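Local structure of methylglyoxal reductase (NADPH-dependent) (Candida albicans SC5314, 6KWS) at residues A[128-133]-A[191-196]; A[146-151]-A[174-179]; A[214-217]-A[222-225]; A[276-279]-A[284-287]. The protein probably reduces methylglyoxal with NADPH, as an oxidoreductase of the NAD(P)-dependent epimerase/dehydratase family in the dihydroflavonol-4-reductase branch. The protein carries 1 engineered substitution. One frame throughout, in Å; residues are numbered along the deposited sequence.

Contact 1 of 4, residues A[128-133]-A[191-196]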
loop_
_atom_site.group_PDB
_atom_site.type_symbol
_atom_site.label_atom_id
_atom_site.label_comp_id
_atom_site.label_asym_id
_atom_site.label_seq_id
_atom_site.Cartn_x
_atom_site.Cartn_y
_atom_site.Cartn_z
ATOM N N ALA A 128 -8.235 -5.002 -2.231
ATOM C CA ALA A 128 -8.884 -6.181 -1.687
ATOM C C ALA A 128 -10.114 -5.842 -0.859
ATOM O O ALA A 128 -10.972 -6.706 -0.674
ATOM C CB ALA A 128 -7.899 -6.980 -0.835
ATOM N N ALA A 129 -10.214 -4.627 -0.320
ATOM C CA ALA A 129 -11.437 -4.251 0.376
ATOM C C ALA A 129 -12.516 -3.778 -0.583
ATOM O O ALA A 129 -13.672 -3.612 -0.172
ATOM C CB ALA A 129 -11.158 -3.166 1.419
ATOM N N ILE A 130 -12.175 -3.574 -1.849
ATOM C CA ILE A 130 -13.133 -3.115 -2.838
ATOM C C ILE A 130 -13.752 -4.270 -3.624
ATOM O O ILE A 130 -14.950 -4.256 -3.905
ATOM C CB ILE A 130 -12.467 -2.097 -3.781
ATOM C CG1 ILE A 130 -12.031 -0.853 -3.000
ATOM C CG2 ILE A 130 -13.438 -1.727 -4.857
ATOM C CD1 ILE A 130 -11.647 0.341 -3.879
ATOM N N SER A 131 -12.975 -5.291 -3.991
ATOM C CA SER A 131 -13.408 -6.221 -5.026
ATOM C C SER A 131 -13.728 -7.599 -4.446
ATOM O O SER A 131 -12.873 -8.241 -3.823
ATOM C CB SER A 131 -12.360 -6.322 -6.133
ATOM O OG SER A 131 -11.189 -6.942 -5.673
ATOM N N THR A 132 -14.962 -8.045 -4.676
ATOM C CA THR A 132 -15.354 -9.422 -4.406
ATOM C C THR A 132 -14.746 -10.341 -5.468
ATOM O O THR A 132 -14.783 -10.024 -6.663
ATOM C CB THR A 132 -16.886 -9.515 -4.410
ATOM O OG1 THR A 132 -17.431 -8.506 -3.547
ATOM C CG2 THR A 132 -17.344 -10.852 -3.941
ATOM N N ALA A 133 -14.179 -11.475 -5.037
ATOM C CA ALA A 133 -13.501 -12.365 -5.977
ATOM C C ALA A 133 -14.370 -12.689 -7.190
ATOM O O ALA A 133 -13.895 -12.653 -8.332
ATOM C CB ALA A 133 -13.065 -13.652 -5.277
ATOM N N THR A 191 -9.110 7.201 2.526
ATOM C CA THR A 191 -8.667 5.830 2.391
ATOM C C THR A 191 -7.977 5.698 1.039
ATOM O O THR A 191 -8.473 6.225 0.038
ATOM C CB THR A 191 -9.885 4.909 2.545
ATOM O OG1 THR A 191 -9.961 4.437 3.894
ATOM C CG2 THR A 191 -9.811 3.777 1.667
ATOM N N ILE A 192 -6.811 5.052 1.024
ATOM C CA ILE A 192 -6.050 4.771 -0.190
ATOM C C ILE A 192 -6.091 3.264 -0.428
ATOM O O ILE A 192 -5.527 2.500 0.363
ATOM C CB ILE A 192 -4.604 5.261 -0.051
ATOM C CG1 ILE A 192 -4.583 6.732 0.363
ATOM C CG2 ILE A 192 -3.839 5.068 -1.349
ATOM C CD1 ILE A 192 -5.000 7.669 -0.763
ATOM N N ASN A 193 -6.749 2.813 -1.502
ATOM C CA ASN A 193 -6.886 1.378 -1.784
ATOM C C ASN A 193 -6.105 0.991 -3.026
ATOM O O ASN A 193 -6.676 0.945 -4.128
ATOM C CB ASN A 193 -8.344 0.974 -1.969
ATOM C CG ASN A 193 -9.211 1.479 -0.885
ATOM O OD1 ASN A 193 -9.593 0.744 0.020
ATOM N ND2 ASN A 193 -9.550 2.752 -0.971
ATOM N N PRO A 194 -4.824 0.663 -2.902
ATOM C CA PRO A 194 -4.050 0.257 -4.073
ATOM C C PRO A 194 -4.251 -1.212 -4.411
ATOM O O PRO A 194 -4.532 -2.047 -3.545
ATOM C CB PRO A 194 -2.611 0.525 -3.627
ATOM C CG PRO A 194 -2.651 0.297 -2.167
ATOM C CD PRO A 194 -4.006 0.672 -1.675
ATOM N N SER A 195 -4.103 -1.525 -5.700
ATOM C CA SER A 195 -3.988 -2.925 -6.112
ATOM C C SER A 195 -2.592 -3.433 -5.770
ATOM O O SER A 195 -1.989 -2.945 -4.806
ATOM C CB SER A 195 -4.286 -3.100 -7.601
ATOM O OG SER A 195 -4.158 -1.879 -8.292
ATOM N N PHE A 196 -2.069 -4.408 -6.523
ATOM C CA PHE A 196 -0.696 -4.845 -6.282
ATOM C C PHE A 196 0.270 -3.688 -6.497
ATOM O O PHE A 196 0.253 -3.033 -7.540
ATOM C CB PHE A 196 -0.311 -6.007 -7.192
ATOM C CG PHE A 196 -1.072 -7.254 -6.925
ATOM C CD1 PHE A 196 -0.816 -8.012 -5.784
ATOM C CD2 PHE A 196 -2.047 -7.692 -7.829
ATOM C CE1 PHE A 196 -1.533 -9.177 -5.538
ATOM C CE2 PHE A 196 -2.767 -8.861 -7.592
ATOM C CZ PHE A 196 -2.510 -9.598 -6.445
#
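I130 reaches from the loop of 128-133 to N193 on strand 188-194 with its CD1 methyl. CB points toward the strand but stays 5.5 Å from CB of N193, so the root of the side chain makes no contact itself. The two branches then part. CG2 ends 6.5 Å from CB of N193 and is turned toward D147 in the neighbouring loop. CG1 lies beside the backbone N (chi1 -63°) and carries the chain forward. An extended second torsion (chi2 -167°) places CD1, the tip, 3.9 Å from CB of N193 and 4.0 Å from its CG. The methyl therefore meets the stem of the asparagine, and the two side chains cross at about a right angle. R260 and L262 of strand 260-269 also pack on I130. A129 is the second neighbour, its methyl directed at the strand and bordering N193 loosely. The two backbones stand well apart, with CA of A129 7.6 Å from CA of N193, so side chains alone bridge the gap. The place is the buried inner part of the Rossmann-type domain, where the loop following strand 120-124 passes the end of strand 188-194. The side chain of A129 is about 5 Å from that of K168, a residue that binds NADPH. With 119 Å² buried and no hydrogen bond between the segments, the contact is van der Waals packing, a methyl on an asparagine stem; the loop's hydrogen bonds go to other partners, such as N149.

Contact 2 of 4, residues A[146-151]-A[174-179]; sequences KDWNEI and AAWDFI
Two indoles, W148 from the loop of 146-151 and W176 from helix 160-181, meet rim to rim. Both swing CG to the side opposite the carbonyl carbon. For W148 (chi1 -85°) this projects the six-membered ring across to the helix, and a second torsion of 84° sets the indole nearly square to its stem, with CZ2 and CH2 leading. W176 likewise holds its ring steeply across its stem, presenting the CD1 and NE1 side of the pyrrole to the loop. CZ2 of W148 is 3.8 Å from CD1 of W176, and CH2 of W148 is 3.9 Å from the same atom. CD1 arrives at the edge of the W148 ring, in its plane. The six-membered ring of W148 and the five-membered ring of W176 have centroids 5.9 Å apart and planes at 81°; neither lies over the other's face, and the pair is not a T-shaped stack. NE1 of W176 is hydrogen-bonded to E172 one helical turn earlier, which ties down the rim that W148 meets, while R260 engages W148 in a cation-pi interaction. Behind W148, OD1 of N149 accepts from N of I151 at 3.1 Å, forming an Asx turn, and ND2 of N149 donates to O of A128. The indole contact is small, 63 Å² in all, and lies at the surface. Helix 160-181 turns A175 and F178 toward helix 92-114, while W176 rests on L189 and T191 of strand 188-194; W148, lying also on K169 and E172, brings the loop before helix 153-156 against the flank of this helix.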
loop_
_atom_site.group_PDB
_atom_site.type_symbol
_atom_site.label_atom_id
_atom_site.label_comp_id
_atom_site.label_asym_id
_atom_site.label_seq_id
_atom_site.Cartn_x
_atom_site.Cartn_y
_atom_site.Cartn_z
ATOM N N LYS A 146 -17.217 2.549 -4.844
ATOM C CA LYS A 146 -18.362 2.191 -4.017
ATOM C C LYS A 146 -18.462 0.705 -3.752
ATOM O O LYS A 146 -19.128 0.317 -2.792
ATOM C CB LYS A 146 -19.659 2.657 -4.666
ATOM C CG LYS A 146 -19.512 3.982 -5.342
ATOM C CD LYS A 146 -20.563 4.959 -4.925
ATOM C CE LYS A 146 -20.442 6.203 -5.775
ATOM N NZ LYS A 146 -21.452 7.236 -5.450
ATOM N N ASP A 147 -17.834 -0.128 -4.578
ATOM C CA ASP A 147 -17.883 -1.571 -4.387
ATOM C C ASP A 147 -17.117 -1.991 -3.135
ATOM O O ASP A 147 -16.056 -1.448 -2.821
ATOM C CB ASP A 147 -17.314 -2.280 -5.615
ATOM C CG ASP A 147 -18.262 -2.238 -6.807
ATOM O OD1 ASP A 147 -18.236 -1.247 -7.587
ATOM O OD2 ASP A 147 -19.054 -3.195 -6.940
ATOM N N TRP A 148 -17.663 -2.964 -2.416
ATOM C CA TRP A 148 -17.015 -3.537 -1.246
ATOM C C TRP A 148 -16.795 -5.026 -1.462
ATOM O O TRP A 148 -17.624 -5.701 -2.077
ATOM C CB TRP A 148 -17.850 -3.320 0.021
ATOM C CG TRP A 148 -17.595 -2.015 0.653
ATOM C CD1 TRP A 148 -18.165 -0.816 0.334
ATOM C CD2 TRP A 148 -16.665 -1.753 1.705
ATOM N NE1 TRP A 148 -17.649 0.182 1.133
ATOM C CE2 TRP A 148 -16.730 -0.368 1.988
ATOM C CE3 TRP A 148 -15.782 -2.555 2.438
ATOM C CZ2 TRP A 148 -15.947 0.232 2.977
ATOM C CZ3 TRP A 148 -15.006 -1.956 3.426
ATOM C CH2 TRP A 148 -15.097 -0.576 3.686
ATOM N N ASN A 149 -15.664 -5.533 -0.969
ATOM C CA ASN A 149 -15.453 -6.975 -0.954
ATOM C C ASN A 149 -16.548 -7.592 -0.089
ATOM O O ASN A 149 -16.624 -7.326 1.121
ATOM C CB ASN A 149 -14.044 -7.330 -0.455
ATOM C CG ASN A 149 -13.732 -8.835 -0.536
ATOM O OD1 ASN A 149 -14.607 -9.664 -0.811
ATOM N ND2 ASN A 149 -12.475 -9.191 -0.273
ATOM N N GLU A 150 -17.422 -8.396 -0.691
ATOM C CA GLU A 150 -18.542 -8.887 0.101
ATOM C C GLU A 150 -18.233 -10.198 0.813
ATOM O O GLU A 150 -19.158 -10.853 1.301
ATOM C CB GLU A 150 -19.814 -8.997 -0.772
ATOM C CG GLU A 150 -20.392 -7.606 -1.125
ATOM C CD GLU A 150 -20.991 -6.851 0.082
ATOM O OE1 GLU A 150 -22.195 -7.061 0.424
ATOM O OE2 GLU A 150 -20.224 -6.081 0.714
ATOM N N ILE A 151 -16.954 -10.550 0.968
ATOM C CA ILE A 151 -16.613 -11.799 1.635
ATOM C C ILE A 151 -17.112 -11.760 3.076
ATOM O O ILE A 151 -17.042 -10.731 3.753
ATOM C CB ILE A 151 -15.097 -12.065 1.555
ATOM C CG1 ILE A 151 -14.749 -13.407 2.230
ATOM C CG2 ILE A 151 -14.313 -10.924 2.183
ATOM C CD1 ILE A 151 -13.290 -13.897 2.001
ATOM N N ALA A 174 -14.000 -1.335 9.763
ATOM C CA ALA A 174 -13.932 -0.882 11.143
ATOM C C ALA A 174 -13.645 0.614 11.230
ATOM O O ALA A 174 -14.183 1.302 12.107
ATOM C CB ALA A 174 -12.874 -1.691 11.886
ATOM N N ALA A 175 -12.792 1.136 10.341
ATOM C CA ALA A 175 -12.490 2.565 10.355
ATOM C C ALA A 175 -13.726 3.405 10.054
ATOM O O ALA A 175 -13.984 4.401 10.739
ATOM C CB ALA A 175 -11.386 2.887 9.352
ATOM N N TRP A 176 -14.490 3.042 9.013
ATOM C CA TRP A 176 -15.683 3.818 8.692
ATOM C C TRP A 176 -16.732 3.667 9.776
ATOM O O TRP A 176 -17.426 4.640 10.110
ATOM C CB TRP A 176 -16.260 3.413 7.339
ATOM C CG TRP A 176 -15.375 3.759 6.195
ATOM C CD1 TRP A 176 -14.732 2.888 5.373
ATOM C CD2 TRP A 176 -15.013 5.072 5.750
ATOM N NE1 TRP A 176 -14.010 3.569 4.435
ATOM C CE2 TRP A 176 -14.156 4.914 4.647
ATOM C CE3 TRP A 176 -15.331 6.365 6.175
ATOM C CZ2 TRP A 176 -13.608 6.003 3.960
ATOM C CZ3 TRP A 176 -14.792 7.445 5.490
ATOM C CH2 TRP A 176 -13.943 7.255 4.389
ATOM N N ASP A 177 -16.863 2.461 10.340
ATOM C CA ASP A 177 -17.721 2.305 11.510
ATOM C C ASP A 177 -17.328 3.291 12.597
ATOM O O ASP A 177 -18.194 3.913 13.218
ATOM C CB ASP A 177 -17.678 0.874 12.057
ATOM C CG ASP A 177 -18.430 -0.113 11.180
ATOM O OD1 ASP A 177 -18.411 -1.330 11.503
ATOM O OD2 ASP A 177 -19.026 0.323 10.158
ATOM N N PHE A 178 -16.029 3.484 12.815
ATOM C CA PHE A 178 -15.618 4.310 13.936
ATOM C C PHE A 178 -16.096 5.735 13.757
ATOM O O PHE A 178 -16.704 6.314 14.663
ATOM C CB PHE A 178 -14.106 4.277 14.115
ATOM C CG PHE A 178 -13.635 5.075 15.302
ATOM C CD1 PHE A 178 -13.495 6.459 15.226
ATOM C CD2 PHE A 178 -13.357 4.447 16.501
ATOM C CE1 PHE A 178 -13.085 7.192 16.323
ATOM C CE2 PHE A 178 -12.940 5.182 17.603
ATOM C CZ PHE A 178 -12.806 6.554 17.511
ATOM N N ILE A 179 -15.823 6.327 12.599
ATOM C CA ILE A 179 -16.159 7.737 12.462
ATOM C C ILE A 179 -17.657 7.921 12.268
ATOM O O ILE A 179 -18.206 8.966 12.628
ATOM C CB ILE A 179 -15.355 8.378 11.322
ATOM C CG1 ILE A 179 -15.702 7.708 10.006
ATOM C CG2 ILE A 179 -13.862 8.245 11.604
ATOM C CD1 ILE A 179 -16.068 8.671 8.921
#

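Contact 3 of 4, residues A[214-217]-A[222-225]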
loop_
_atom_site.group_PDB
_atom_site.type_symbol
_atom_site.label_atom_id
_atom_site.label_comp_id
_atom_site.label_asym_id
_atom_site.label_seq_id
_atom_site.Cartn_x
_atom_site.Cartn_y
_atom_site.Cartn_z
ATOM N N SER A 214 5.243 -6.456 -2.622
ATOM C CA SER A 214 4.539 -7.018 -3.763
ATOM C C SER A 214 5.387 -7.038 -5.028
ATOM O O SER A 214 5.031 -7.718 -5.996
ATOM C CB SER A 214 3.266 -6.229 -4.018
ATOM O OG SER A 214 2.404 -7.014 -4.808
ATOM N N SER A 215 6.501 -6.308 -5.041
ATOM C CA SER A 215 7.428 -6.405 -6.155
ATOM C C SER A 215 8.066 -7.787 -6.250
ATOM O O SER A 215 8.722 -8.070 -7.256
ATOM C CB SER A 215 8.507 -5.316 -6.030
ATOM O OG SER A 215 8.052 -4.045 -6.499
ATOM N N GLU A 216 7.878 -8.657 -5.241
ATOM C CA GLU A 216 8.351 -10.039 -5.312
ATOM C C GLU A 216 7.724 -10.808 -6.468
ATOM O O GLU A 216 8.373 -11.704 -7.020
ATOM C CB GLU A 216 8.099 -10.771 -3.992
ATOM C CG GLU A 216 8.375 -12.282 -4.042
ATOM C CD GLU A 216 9.905 -12.636 -4.035
ATOM O OE1 GLU A 216 10.753 -11.747 -3.751
ATOM O OE2 GLU A 216 10.249 -13.804 -4.343
ATOM N N ILE A 217 6.490 -10.480 -6.858
ATOM C CA ILE A 217 5.953 -10.991 -8.120
ATOM C C ILE A 217 6.959 -10.772 -9.246
ATOM O O ILE A 217 7.298 -11.695 -9.998
ATOM C CB ILE A 217 4.601 -10.322 -8.419
ATOM C CG1 ILE A 217 3.696 -10.501 -7.205
ATOM C CG2 ILE A 217 3.973 -10.891 -9.672
ATOM C CD1 ILE A 217 2.330 -9.954 -7.377
ATOM N N LEU A 222 12.615 -13.064 -11.992
ATOM C CA LEU A 222 14.060 -13.037 -12.214
ATOM C C LEU A 222 14.762 -14.302 -11.748
ATOM O O LEU A 222 15.919 -14.512 -12.116
ATOM C CB LEU A 222 14.697 -11.830 -11.518
ATOM C CG LEU A 222 14.214 -10.475 -12.019
ATOM C CD1 LEU A 222 14.863 -9.337 -11.278
ATOM C CD2 LEU A 222 14.481 -10.365 -13.491
ATOM N N LYS A 223 14.112 -15.150 -10.957
ATOM C CA LYS A 223 14.740 -16.381 -10.499
ATOM C C LYS A 223 14.345 -17.598 -11.325
ATOM O O LYS A 223 14.671 -18.720 -10.943
ATOM C CB LYS A 223 14.412 -16.628 -9.031
ATOM C CG LYS A 223 14.824 -15.497 -8.120
ATOM C CD LYS A 223 14.442 -15.843 -6.706
ATOM C CE LYS A 223 14.255 -14.608 -5.870
ATOM N NZ LYS A 223 13.201 -14.886 -4.858
ATOM N N LEU A 224 13.663 -17.412 -12.440
ATOM C CA LEU A 224 13.309 -18.535 -13.291
ATOM C C LEU A 224 14.429 -18.845 -14.278
ATOM O O LEU A 224 15.117 -17.949 -14.771
ATOM C CB LEU A 224 12.016 -18.237 -14.046
ATOM C CG LEU A 224 10.854 -17.900 -13.124
ATOM C CD1 LEU A 224 9.591 -17.627 -13.932
ATOM C CD2 LEU A 224 10.651 -19.022 -12.101
ATOM N N LYS A 225 14.605 -20.152 -14.565
ATOM C CA LYS A 225 15.467 -20.730 -15.591
ATOM C C LYS A 225 14.721 -20.806 -16.930
ATOM O O LYS A 225 13.488 -20.906 -16.953
ATOM C CB LYS A 225 15.928 -22.126 -15.164
ATOM C CG LYS A 225 16.282 -22.256 -13.677
ATOM C CD LYS A 225 17.179 -23.464 -13.420
ATOM C CE LYS A 225 18.299 -23.136 -12.412
ATOM N NZ LYS A 225 19.422 -22.301 -12.943
#
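E216 and K223 form a salt bridge spanning the short helix 216-222, their positions seven residues apart, with the acid in the first turn and the lysine just past the last. The helix belongs to the Rossmann-type fold of the NAD(P)-dependent epimerase/dehydratase family, in the connection that leads from strand 196-198 to strand 234-239 at the edge of the large mixed sheet. The ionic interaction is the sole contact between the two segments: OE2 of E216 lies 3.2 Å from NZ of K223, and the hydrogen bond within the bridge is weak. Of each residue, 28 Å² is covered by the other segment, and the side chains meet at about a right angle. E216 leaves its CA to one side of the partner; a bend at chi2 (75°) turns the carboxylate toward the lysine. K223 runs out almost fully extended and bends at its last torsion, delivering the ammonium end. Among the other polar bonds, OE1 of E216 is held by ND2 of N219, with weaker bonds from N of L211 and OG of S210, so the two oxygens serve different partners and the carboxylate is probably kept from turning. The backbone contributes a bond from N of I217 to O of S214, 3.2 Å long. Apolar packing falls to other residues: I217 lies on F196 and L273, and L222 lies on I277, L284 and V331. K223 is exposed, so solvent would be expected to weaken the electrostatic gain. The bridge is one-sided, since OE1 of E216 stands 4.1 Å from NZ of K223.

Contact 4 of 4, residues A[276-279]-A[284-287]; sequences IIND and LKGK
O of L284, whose side chain meets I277 across the contact, accepts a 2.8 Å hydrogen bond from N of K287. The residues so joined sit against the last part of helix 270-280, the helix that directly follows strand 260-269, away from the annotated NADPH-binding residues. Here N278 is the chief partner. Its OD1 lies 3.5 Å from CA of K285, a contact rather than a bond, while ND2 is hydrogen-bonded to O of P289, which fixes the amide. The bond from K287 to L284 closes a tight turn, and the backbone angles of K285 and G286 make it a type II beta turn. The positive phi of G286 (108°) is the usual third-position geometry of such a turn, commonly met by glycine. K285 sends CG anti to its backbone N (chi1 -172°), and its hydrocarbon chain passes the backbone carbonyl of N278, CD coming to 3.6 Å from that O. Its ammonium ends 4.4 Å from OD1 of D279, beyond a salt bridge, though the opposite charges would still attract, and the end of the helix, with its carbonyls, might add to this. On the inner side the contact is apolar: CG2 of I277 meets CD1 of L284 at 4.1 Å, and both side chains touch L222 of helix 216-222. I277 also packs on V327 and V331 of helix 323-337.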
loop_
_atom_site.group_PDB
_atom_site.type_symbol
_atom_site.label_atom_id
_atom_site.label_comp_id
_atom_site.label_asym_id
_atom_site.label_seq_id
_atom_site.Cartn_x
_atom_site.Cartn_y
_atom_site.Cartn_z
ATOM N N ILE A 276 8.077 -7.526 -20.740
ATOM C CA ILE A 276 8.782 -6.269 -20.492
ATOM C C ILE A 276 10.250 -6.532 -20.195
ATOM O O ILE A 276 11.139 -5.840 -20.713
ATOM C CB ILE A 276 8.128 -5.480 -19.348
ATOM C CG1 ILE A 276 6.739 -4.974 -19.754
ATOM C CG2 ILE A 276 9.018 -4.325 -18.950
ATOM C CD1 ILE A 276 6.069 -4.085 -18.702
ATOM N N ILE A 277 10.528 -7.538 -19.362
ATOM C CA ILE A 277 11.900 -7.804 -18.951
ATOM C C ILE A 277 12.713 -8.309 -20.137
ATOM O O ILE A 277 13.817 -7.813 -20.409
ATOM C CB ILE A 277 11.916 -8.788 -17.763
ATOM C CG1 ILE A 277 11.203 -8.154 -16.557
ATOM C CG2 ILE A 277 13.353 -9.212 -17.389
ATOM C CD1 ILE A 277 11.075 -9.080 -15.347
ATOM N N ASN A 278 12.158 -9.272 -20.890
ATOM C CA ASN A 278 12.872 -9.801 -22.050
ATOM C C ASN A 278 13.166 -8.710 -23.081
ATOM O O ASN A 278 14.199 -8.777 -23.763
ATOM C CB ASN A 278 12.098 -10.964 -22.668
ATOM C CG ASN A 278 12.458 -12.301 -22.034
ATOM O OD1 ASN A 278 13.635 -12.611 -21.881
ATOM N ND2 ASN A 278 11.456 -13.108 -21.689
ATOM N N ASP A 279 12.327 -7.667 -23.162
ATOM C CA ASP A 279 12.554 -6.605 -24.140
ATOM C C ASP A 279 13.384 -5.421 -23.623
ATOM O O ASP A 279 13.880 -4.630 -24.433
ATOM C CB ASP A 279 11.210 -6.104 -24.686
ATOM C CG ASP A 279 10.724 -6.937 -25.907
ATOM O OD1 ASP A 279 11.362 -6.822 -26.994
ATOM O OD2 ASP A 279 9.728 -7.721 -25.775
ATOM N N LEU A 284 19.454 -10.155 -19.497
ATOM C CA LEU A 284 18.654 -11.262 -18.971
ATOM C C LEU A 284 17.929 -12.033 -20.065
ATOM O O LEU A 284 17.492 -13.166 -19.830
ATOM C CB LEU A 284 17.632 -10.759 -17.943
ATOM C CG LEU A 284 18.216 -9.942 -16.800
ATOM C CD1 LEU A 284 17.222 -8.926 -16.213
ATOM C CD2 LEU A 284 18.749 -10.870 -15.709
ATOM N N LYS A 285 17.785 -11.454 -21.252
ATOM C CA LYS A 285 17.113 -12.158 -22.334
ATOM C C LYS A 285 17.900 -13.411 -22.674
ATOM O O LYS A 285 19.073 -13.336 -23.044
ATOM C CB LYS A 285 16.959 -11.266 -23.566
ATOM C CG LYS A 285 16.090 -11.913 -24.624
ATOM C CD LYS A 285 15.987 -11.077 -25.896
ATOM C CE LYS A 285 14.732 -11.475 -26.685
ATOM N NZ LYS A 285 14.053 -10.303 -27.325
ATOM N N GLY A 286 17.259 -14.563 -22.529
ATOM C CA GLY A 286 17.902 -15.840 -22.701
ATOM C C GLY A 286 18.125 -16.591 -21.409
ATOM O O GLY A 286 18.266 -17.823 -21.442
ATOM N N LYS A 287 18.164 -15.895 -20.270
ATOM C CA LYS A 287 18.326 -16.543 -18.973
ATOM C C LYS A 287 17.006 -16.747 -18.239
ATOM O O LYS A 287 16.972 -17.478 -17.246
ATOM C CB LYS A 287 19.286 -15.731 -18.086
ATOM C CG LYS A 287 20.524 -15.229 -18.830
ATOM C CD LYS A 287 21.602 -14.669 -17.886
ATOM C CE LYS A 287 22.854 -14.210 -18.651
ATOM N NZ LYS A 287 23.789 -13.430 -17.772
#

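Contact 1 alone is fully buried; contacts 2 and 3 lie at the surface, and contact 4 is partly buried. Contacts 1 and 2 adjoin, their centres 11 Å apart: the loops 128-133 and 146-151 are joined by hydrogen bonds, and strand 188-194 directly follows helix 160-181. Contacts 3 and 4 adjoin likewise at 13 Å, sharing a hydrophobic junction where L222 meets I277 and L284. Contacts 2 and 4, about 42 Å apart between centres, sit on opposite sides of the chain's centre. Chemistry follows place: van der Waals packing of a methyl on an asparagine stem inside, a rim-to-rim aromatic pair and a lone salt bridge outside, and a mixed polar and apolar interface at contact 4.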